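Local coordinates for protein cellulase (Bacillus sp. BG-CS10, PDB 5E09) that probably cleaves internal beta-1,4-glucosidic bonds of cellulose with a family 5 catalytic barrel, to which carbohydrate-binding modules are attached, at residues 199-204 against 257-262; 223-228 against 250-255. One frame throughout, in Å; residues are numbered along the deposited sequence.

Both contacts lie in the TIM barrel of the family 5 catalytic domain and share helix 243-261. Contact 2 packs this helix against strand 219-225, which precedes it in the chain; contact 1 joins it to helix 201-214. The contact centres are about 10 Å apart, and contact 2 is nested within the loop that contact 1 closes. Arg255, in the helix segment of contact 2, reaches the 199-204 segment of contact 1: its CG lies 3.8 Å from Leu204 CD1, and its NE probably hydrogen-bonds to Thr199 O. On the strand segment of contact 2, His224 and Tyr226 hydrogen-bond to Glu149 and Glu271, whose positions after strand 142-145 and on strand 267-272 are consistent with the two catalytic glutamates of family 5.

Contact 1: residues 199-204 against 257-262; sequences TSQDLL and HNTFTA
Two outer helices of the TIM barrel meet here, 201-214 and 243-261, through Gln201 and Leu204 on one and Thr259 and Phe260 on the other. Their backbones come close, with 6.8 Å between Leu204 CA and Thr259 CA. Gln201 NE2 donates to Thr259 OG1 over 3.1 Å, nearly straight at 168°, and the hydroxyl oxygen lies almost in the amide plane. The glutamine gets there by a bend at chi2 (52°) that turns its amide across to the other helix. The same NE2 is bonded to Asn205 OD1, while Thr259 OG1 is also bonded to the backbone O of Arg255, one turn back. Beside this polar bridge the packing is mostly apolar. Leu204 CD2 meets the Phe260 ring at its edge, in the plane of the ring, 3.6 Å from CE2. Leu204 O approaches the same ring obliquely, 3.3 Å from CZ. Thr259 CG2 sits above the centre of the Phe260 ring and is 4.0 Å from Leu204 CB, so the methyl fills the corner between leucine and phenylalanine. Leu207 and Ile265 also touch the Phe260 side chain. Thr259 thus works with both branches: its methyl packs between the Phe260 face and Leu204, while its hydroxyl, which takes the glutamine N-H and in turn donates to Arg255 O, shares with Asn205 the positioning of the Gln201 amide.

Contact 2: residues 223-228 against 250-255; sequences VHYYGF and IDTFNR
Tyr225 offers one face of its ring to the edge of Phe253, in a T-shaped stack with centroids 5.2 Å apart and planes at 69°. Phe253 CE2 stands above the tyrosine face toward its rim, and CZ reaches back to Tyr225 CB at 3.8 Å. With CG anti to the backbone N (chi1 -171°), the tyrosine ring extends from strand 219-225 to helix 243-261. On its opposite face lies the backbone N of Gly227, 3.4 Å above the plane. Thr252 approaches obliquely, its OG1 3.8 Å from Tyr225 CE1, and its CG2 also lies over the centre of the Phe253 ring. Leu269 of strand 267-272 and Leu296 and Leu300 of helix 286-302 pack round Phe253. The polar ends are both tied to Asp248: Tyr225 OH to its carboxylate, Thr252 OG1 to its carbonyl. Were Tyr225 cut back to an alanine, the edge of Phe253 would probably face a gap and the Asp248 carboxylate would lose its phenol partner. Ring packing between barrel strands and outer helices thus joins the strand to helix 243-261, beyond the short helix 229-232; Phe253 against one face, Gly227 N near the rim of the other and the hydroxyl bond to Asp248 OD2 together limit how the ring can turn.

Contact 1: residues 199-204 against 257-262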
loop_
_atom_site.group_PDB
_atom_site.type_symbol
_atom_site.label_atom_id
_atom_site.label_comp_id
_atom_site.label_asym_id
_atom_site.label_seq_id
_atom_site.Cartn_x
_atom_site.Cartn_y
_atom_site.Cartn_z
ATOM N N THR A 199 -4.897 -12.536 8.333
ATOM C CA THR A 199 -6.172 -12.317 9.006
ATOM C C THR A 199 -7.155 -13.481 8.933
ATOM O O THR A 199 -8.346 -13.298 9.181
ATOM C CB THR A 199 -6.870 -11.060 8.441
ATOM O OG1 THR A 199 -7.198 -11.267 7.059
ATOM C CG2 THR A 199 -5.960 -9.846 8.570
ATOM N N SER A 200 -6.668 -14.675 8.606
ATOM C CA SER A 200 -7.507 -15.869 8.638
ATOM C C SER A 200 -8.058 -16.095 10.042
ATOM O O SER A 200 -7.372 -15.836 11.035
ATOM C CB SER A 200 -6.720 -17.096 8.180
ATOM O OG SER A 200 -6.193 -16.897 6.881
ATOM N N GLN A 201 -9.293 -16.577 10.124
ATOM C CA GLN A 201 -9.935 -16.778 11.420
ATOM C C GLN A 201 -9.095 -17.658 12.350
ATOM O O GLN A 201 -9.041 -17.410 13.551
ATOM C CB GLN A 201 -11.329 -17.386 11.239
ATOM C CG GLN A 201 -12.156 -17.436 12.514
ATOM C CD GLN A 201 -12.235 -16.091 13.215
ATOM O OE1 GLN A 201 -12.758 -15.119 12.668
ATOM N NE2 GLN A 201 -11.709 -16.027 14.433
ATOM N N ASP A 202 -8.421 -18.665 11.800
ATOM C CA ASP A 202 -7.635 -19.564 12.636
ATOM C C ASP A 202 -6.412 -18.867 13.232
ATOM O O ASP A 202 -6.095 -19.042 14.417
ATOM C CB ASP A 202 -7.195 -20.798 11.851
ATOM C CG ASP A 202 -6.422 -21.783 12.712
ATOM O OD1 ASP A 202 -7.008 -22.316 13.684
ATOM O OD2 ASP A 202 -5.231 -22.024 12.419
ATOM N N LEU A 203 -5.728 -18.076 12.411
ATOM C CA LEU A 203 -4.596 -17.293 12.884
ATOM C C LEU A 203 -5.039 -16.292 13.954
ATOM O O LEU A 203 -4.398 -16.148 15.006
ATOM C CB LEU A 203 -3.932 -16.577 11.709
ATOM C CG LEU A 203 -3.588 -17.488 10.526
ATOM C CD1 LEU A 203 -2.950 -16.701 9.399
ATOM C CD2 LEU A 203 -2.675 -18.626 10.955
ATOM N N LEU A 204 -6.153 -15.618 13.691
ATOM C CA LEU A 204 -6.723 -14.688 14.663
ATOM C C LEU A 204 -6.982 -15.395 15.989
ATOM O O LEU A 204 -6.597 -14.900 17.054
ATOM C CB LEU A 204 -8.017 -14.067 14.131
ATOM C CG LEU A 204 -7.888 -13.200 12.877
ATOM C CD1 LEU A 204 -9.255 -12.699 12.431
ATOM C CD2 LEU A 204 -6.925 -12.039 13.107
ATOM N N HIS A 257 -12.504 -7.484 13.976
ATOM C CA HIS A 257 -13.269 -6.795 15.006
ATOM C C HIS A 257 -13.929 -7.778 15.980
ATOM O O HIS A 257 -13.856 -7.600 17.198
ATOM C CB HIS A 257 -14.327 -5.900 14.367
ATOM C CG HIS A 257 -15.203 -5.201 15.359
ATOM N ND1 HIS A 257 -14.856 -4.001 15.943
ATOM C CD2 HIS A 257 -16.411 -5.535 15.871
ATOM C CE1 HIS A 257 -15.815 -3.623 16.770
ATOM N NE2 HIS A 257 -16.769 -4.538 16.744
ATOM N N ASN A 258 -14.565 -8.813 15.440
ATOM C CA ASN A 258 -15.234 -9.809 16.273
ATOM C C ASN A 258 -14.270 -10.536 17.199
ATOM O O ASN A 258 -14.575 -10.769 18.371
ATOM C CB ASN A 258 -15.970 -10.835 15.411
ATOM C CG ASN A 258 -17.020 -10.201 14.529
ATOM O OD1 ASN A 258 -17.556 -9.133 14.845
ATOM N ND2 ASN A 258 -17.324 -10.855 13.411
ATOM N N THR A 259 -13.100 -10.892 16.677
ATOM C CA THR A 259 -12.163 -11.671 17.475
ATOM C C THR A 259 -11.479 -10.851 18.568
ATOM O O THR A 259 -11.352 -11.315 19.697
ATOM C CB THR A 259 -11.092 -12.323 16.590
ATOM O OG1 THR A 259 -11.733 -13.157 15.618
ATOM C CG2 THR A 259 -10.145 -13.172 17.432
ATOM N N PHE A 260 -11.049 -9.634 18.249
ATOM C CA PHE A 260 -10.253 -8.857 19.198
ATOM C C PHE A 260 -10.956 -7.617 19.759
ATOM O O PHE A 260 -11.179 -7.518 20.969
ATOM C CB PHE A 260 -8.941 -8.430 18.551
ATOM C CG PHE A 260 -8.035 -9.570 18.202
ATOM C CD1 PHE A 260 -7.389 -10.288 19.195
ATOM C CD2 PHE A 260 -7.813 -9.915 16.881
ATOM C CE1 PHE A 260 -6.548 -11.336 18.878
ATOM C CE2 PHE A 260 -6.966 -10.965 16.556
ATOM C CZ PHE A 260 -6.337 -11.673 17.556
ATOM N N THR A 261 -11.275 -6.666 18.886
ATOM C CA THR A 261 -11.842 -5.385 19.312
ATOM C C THR A 261 -13.148 -5.550 20.104
ATOM O O THR A 261 -13.380 -4.837 21.076
ATOM C CB THR A 261 -12.091 -4.463 18.098
ATOM O OG1 THR A 261 -10.837 -4.134 17.484
ATOM C CG2 THR A 261 -12.782 -3.175 18.521
ATOM N N ALA A 262 -13.987 -6.495 19.688
ATOM C CA ALA A 262 -15.247 -6.766 20.375
ATOM C C ALA A 262 -15.002 -7.195 21.822
ATOM O O ALA A 262 -15.752 -6.827 22.727
ATOM C CB ALA A 262 -16.038 -7.826 19.635
#

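Contact 2: residues 223-228 against 250-255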
loop_
_atom_site.group_PDB
_atom_site.type_symbol
_atom_site.label_atom_id
_atom_site.label_comp_id
_atom_site.label_asym_id
_atom_site.label_seq_id
_atom_site.Cartn_x
_atom_site.Cartn_y
_atom_site.Cartn_z
ATOM N N VAL A 223 -2.136 -6.718 12.802
ATOM C CA VAL A 223 -2.223 -7.397 11.515
ATOM C C VAL A 223 -1.827 -6.432 10.407
ATOM O O VAL A 223 -1.696 -5.226 10.640
ATOM C CB VAL A 223 -3.635 -7.965 11.243
ATOM C CG1 VAL A 223 -3.909 -9.159 12.146
ATOM C CG2 VAL A 223 -4.703 -6.898 11.428
ATOM N N HIS A 224 -1.619 -6.976 9.213
ATOM C CA HIS A 224 -1.248 -6.189 8.045
ATOM C C HIS A 224 -2.281 -6.397 6.949
ATOM O O HIS A 224 -2.933 -7.436 6.903
ATOM C CB HIS A 224 0.142 -6.575 7.534
ATOM C CG HIS A 224 1.255 -6.185 8.453
ATOM N ND1 HIS A 224 2.574 -6.513 8.207
ATOM C CD2 HIS A 224 1.253 -5.495 9.617
ATOM C CE1 HIS A 224 3.329 -6.045 9.179
ATOM N NE2 HIS A 224 2.555 -5.424 10.051
ATOM N N TYR A 225 -2.425 -5.418 6.063
ATOM C CA TYR A 225 -3.398 -5.525 4.982
ATOM C C TYR A 225 -2.979 -4.717 3.758
ATOM O O TYR A 225 -2.661 -3.540 3.862
ATOM C CB TYR A 225 -4.776 -5.066 5.458
ATOM C CG TYR A 225 -5.863 -5.356 4.458
ATOM C CD1 TYR A 225 -6.361 -6.645 4.312
ATOM C CD2 TYR A 225 -6.382 -4.353 3.650
ATOM C CE1 TYR A 225 -7.349 -6.927 3.399
ATOM C CE2 TYR A 225 -7.374 -4.625 2.730
ATOM C CZ TYR A 225 -7.855 -5.914 2.611
ATOM O OH TYR A 225 -8.844 -6.198 1.702
ATOM N N TYR A 226 -2.997 -5.353 2.593
ATOM C CA TYR A 226 -2.505 -4.712 1.380
ATOM C C TYR A 226 -3.493 -4.826 0.235
ATOM O O TYR A 226 -3.138 -4.629 -0.924
ATOM C CB TYR A 226 -1.158 -5.308 0.977
ATOM C CG TYR A 226 -0.021 -4.759 1.799
ATOM C CD1 TYR A 226 0.610 -3.574 1.434
ATOM C CD2 TYR A 226 0.408 -5.408 2.952
ATOM C CE1 TYR A 226 1.645 -3.051 2.189
ATOM C CE2 TYR A 226 1.442 -4.892 3.716
ATOM C CZ TYR A 226 2.057 -3.713 3.328
ATOM O OH TYR A 226 3.093 -3.194 4.075
ATOM N N GLY A 227 -4.734 -5.151 0.575
ATOM C CA GLY A 227 -5.816 -5.154 -0.386
ATOM C C GLY A 227 -6.007 -6.487 -1.073
ATOM O O GLY A 227 -5.062 -7.264 -1.230
ATOM N N PHE A 228 -7.252 -6.740 -1.467
ATOM C CA PHE A 228 -7.604 -7.874 -2.300
ATOM C C PHE A 228 -6.596 -8.010 -3.440
ATOM O O PHE A 228 -6.478 -7.125 -4.290
ATOM C CB PHE A 228 -9.027 -7.703 -2.830
ATOM C CG PHE A 228 -9.519 -8.862 -3.635
ATOM C CD1 PHE A 228 -9.539 -10.138 -3.095
ATOM C CD2 PHE A 228 -9.983 -8.675 -4.929
ATOM C CE1 PHE A 228 -10.002 -11.215 -3.835
ATOM C CE2 PHE A 228 -10.447 -9.748 -5.679
ATOM C CZ PHE A 228 -10.456 -11.020 -5.130
ATOM N N ILE A 250 -14.438 -5.555 4.000
ATOM C CA ILE A 250 -15.515 -5.721 4.972
ATOM C C ILE A 250 -15.387 -7.025 5.760
ATOM O O ILE A 250 -15.428 -7.009 6.989
ATOM C CB ILE A 250 -16.893 -5.663 4.284
ATOM C CG1 ILE A 250 -17.210 -4.223 3.876
ATOM C CG2 ILE A 250 -17.983 -6.195 5.203
ATOM C CD1 ILE A 250 -18.548 -4.067 3.212
ATOM N N ASP A 251 -15.222 -8.142 5.056
ATOM C CA ASP A 251 -15.075 -9.444 5.703
ATOM C C ASP A 251 -13.844 -9.481 6.607
ATOM O O ASP A 251 -13.932 -9.856 7.798
ATOM C CB ASP A 251 -14.983 -10.563 4.656
ATOM C CG ASP A 251 -16.251 -10.695 3.819
ATOM O OD1 ASP A 251 -17.301 -10.147 4.221
ATOM O OD2 ASP A 251 -16.203 -11.358 2.760
ATOM N N THR A 252 -12.702 -9.082 6.041
ATOM C CA THR A 252 -11.446 -9.111 6.783
ATOM C C THR A 252 -11.579 -8.409 8.125
ATOM O O THR A 252 -11.321 -8.994 9.194
ATOM C CB THR A 252 -10.296 -8.453 5.996
ATOM O OG1 THR A 252 -10.082 -9.162 4.768
ATOM C CG2 THR A 252 -9.017 -8.465 6.818
ATOM N N PHE A 253 -12.012 -7.157 8.092
ATOM C CA PHE A 253 -11.984 -6.409 9.335
ATOM C C PHE A 253 -13.211 -6.670 10.203
ATOM O O PHE A 253 -13.200 -6.378 11.395
ATOM C CB PHE A 253 -11.769 -4.934 9.026
ATOM C CG PHE A 253 -10.371 -4.651 8.543
ATOM C CD1 PHE A 253 -9.312 -4.657 9.436
ATOM C CD2 PHE A 253 -10.106 -4.466 7.199
ATOM C CE1 PHE A 253 -8.016 -4.436 9.007
ATOM C CE2 PHE A 253 -8.812 -4.240 6.756
ATOM C CZ PHE A 253 -7.762 -4.224 7.663
ATOM N N ASN A 254 -14.241 -7.279 9.629
ATOM C CA ASN A 254 -15.319 -7.813 10.452
ATOM C C ASN A 254 -14.796 -8.902 11.368
ATOM O O ASN A 254 -15.056 -8.880 12.569
ATOM C CB ASN A 254 -16.466 -8.368 9.605
ATOM C CG ASN A 254 -17.485 -7.308 9.240
ATOM O OD1 ASN A 254 -17.477 -6.205 9.789
ATOM N ND2 ASN A 254 -18.373 -7.640 8.310
ATOM N N ARG A 255 -14.047 -9.859 10.827
ATOM C CA ARG A 255 -13.582 -10.909 11.723
ATOM C C ARG A 255 -12.461 -10.409 12.643
ATOM O O ARG A 255 -12.345 -10.877 13.785
ATOM C CB ARG A 255 -13.148 -12.158 10.947
ATOM C CG ARG A 255 -12.060 -11.971 9.941
ATOM C CD ARG A 255 -11.668 -13.307 9.335
ATOM N NE ARG A 255 -10.682 -13.124 8.282
ATOM C CZ ARG A 255 -10.988 -12.899 7.011
ATOM N NH1 ARG A 255 -12.258 -12.848 6.635
ATOM N NH2 ARG A 255 -10.024 -12.732 6.115
#